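Local structure of 4-oxalocrotonate tautomerase (Thermus thermophilus, 3ABF) at residues P14-K17 against R18-V21. The protein belongs to the tautomerase family of the MIF clan, small beta-alpha-beta proteins, and assembles here as six copies of one short chain. Residues are numbered along the deposited sequence; the frame is centred on the assembly and turned at random.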
loop_
_atom_site.group_PDB
_atom_site.type_symbol
_atom_site.label_atom_id
_atom_site.label_comp_id
_atom_site.label_asym_id
_atom_site.label_seq_id
_atom_site.Cartn_x
_atom_site.Cartn_y
_atom_site.Cartn_z
ATOM N N PRO A 14 10.356 19.026 -11.497
ATOM C CA PRO A 14 10.009 18.177 -12.643
ATOM C C PRO A 14 11.190 17.401 -13.226
ATOM O O PRO A 14 11.113 16.190 -13.407
ATOM C CB PRO A 14 9.434 19.172 -13.644
ATOM C CG PRO A 14 8.765 20.178 -12.748
ATOM C CD PRO A 14 9.800 20.381 -11.663
ATOM N N GLU A 15 12.285 18.101 -13.512
ATOM C CA GLU A 15 13.461 17.462 -14.096
ATOM C C GLU A 15 14.027 16.334 -13.236
ATOM O O GLU A 15 14.461 15.303 -13.756
ATOM C CB GLU A 15 14.559 18.497 -14.363
ATOM C CG GLU A 15 15.273 19.022 -13.114
ATOM C CD GLU A 15 14.661 20.296 -12.547
ATOM O OE1 GLU A 15 15.215 20.823 -11.554
ATOM O OE2 GLU A 15 13.636 20.772 -13.087
ATOM N N LYS A 16 14.026 16.529 -11.924
ATOM C CA LYS A 16 14.551 15.517 -11.015
ATOM C C LYS A 16 13.686 14.255 -11.019
ATOM O O LYS A 16 14.202 13.134 -11.026
ATOM C CB LYS A 16 14.639 16.085 -9.601
ATOM C CG LYS A 16 15.308 15.156 -8.623
ATOM C CD LYS A 16 16.735 14.845 -9.053
ATOM C CE LYS A 16 17.638 16.063 -8.934
ATOM N NZ LYS A 16 19.052 15.762 -9.317
ATOM N N LYS A 17 12.369 14.443 -11.012
ATOM C CA LYS A 17 11.432 13.324 -11.027
ATOM C C LYS A 17 11.618 12.576 -12.337
ATOM O O LYS A 17 11.622 11.345 -12.378
ATOM C CB LYS A 17 9.983 13.833 -10.931
ATOM C CG LYS A 17 9.658 14.568 -9.636
ATOM C CD LYS A 17 8.308 15.292 -9.687
ATOM C CE LYS A 17 7.137 14.330 -9.686
ATOM N NZ LYS A 17 5.826 15.002 -9.387
ATOM N N ARG A 18 11.780 13.340 -13.412
ATOM C CA ARG A 18 11.958 12.781 -14.746
ATOM C C ARG A 18 13.205 11.896 -14.812
ATOM O O ARG A 18 13.173 10.813 -15.388
ATOM C CB ARG A 18 12.074 13.918 -15.769
ATOM C CG ARG A 18 11.995 13.464 -17.209
ATOM C CD ARG A 18 12.113 14.623 -18.189
ATOM N NE ARG A 18 10.969 15.533 -18.148
ATOM C CZ ARG A 18 10.844 16.557 -17.308
ATOM N NH1 ARG A 18 11.795 16.818 -16.420
ATOM N NH2 ARG A 18 9.775 17.334 -17.372
ATOM N N GLU A 19 14.296 12.369 -14.217
ATOM C CA GLU A 19 15.555 11.626 -14.209
ATOM C C GLU A 19 15.435 10.378 -13.330
ATOM O O GLU A 19 15.920 9.301 -13.683
ATOM C CB GLU A 19 16.672 12.524 -13.685
ATOM C CG GLU A 19 18.076 12.027 -13.962
ATOM C CD GLU A 19 19.132 12.951 -13.384
ATOM O OE1 GLU A 19 20.336 12.683 -13.588
ATOM O OE2 GLU A 19 18.755 13.944 -12.721
ATOM N N LEU A 20 14.793 10.534 -12.178
ATOM C CA LEU A 20 14.601 9.421 -11.250
ATOM C C LEU A 20 13.848 8.306 -11.963
ATOM O O LEU A 20 14.280 7.148 -11.971
ATOM C CB LEU A 20 13.808 9.894 -10.028
ATOM C CG LEU A 20 13.690 8.927 -8.847
ATOM C CD1 LEU A 20 12.868 7.735 -9.271
ATOM C CD2 LEU A 20 15.068 8.494 -8.377
ATOM N N VAL A 21 12.716 8.660 -12.561
ATOM C CA VAL A 21 11.902 7.705 -13.287
ATOM C C VAL A 21 12.691 7.001 -14.396
ATOM O O VAL A 21 12.475 5.815 -14.665
ATOM C CB VAL A 21 10.662 8.399 -13.879
ATOM C CG1 VAL A 21 10.006 7.519 -14.912
ATOM C CG2 VAL A 21 9.671 8.713 -12.761
#
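R18, E19, L20 and V21 each give their backbone N-H to the carbonyl four residues earlier, on P14, E15, K16 and K17, with N to O distances of 2.9 to 3.0 Å, so the first turns of helix 14-31 are regularly bonded.

The R18 side chain runs back over the first turn. A bend at chi3 (-68°) returns the guanidinium to P14 and E15. NH1 comes to 3.8 Å from E15 CB. It also lies too close to E15 CA to be trusted, so the exact placing of this end of R18 is doubtful. P14 O already accepts from R18 N. The strongest polar partner of R18 lies elsewhere: NE forms a salt bridge with D60 of a second subunit.

Two bends in the K16 chain turn its NZ towards E19, whose straight chain reaches back to it at an angle. K16 NZ and E19 OE2 form a long salt bridge, 3.9 Å. The same NZ makes a weak hydrogen bond to L31 O of a third subunit. K17 NZ bridges to E45 of strand 39-46 and to D49 of the second subunit. V21 CG2 packs 3.3 Å from K17 O.

The i to i+4 backbone bonds define an alpha-helix, and the i to i+3 spacing of K16 and E19 suits an ion pair on one side of it. This is the connecting helix of the tautomerase beta-alpha-beta unit, between parallel strands 2-9 and 39-46.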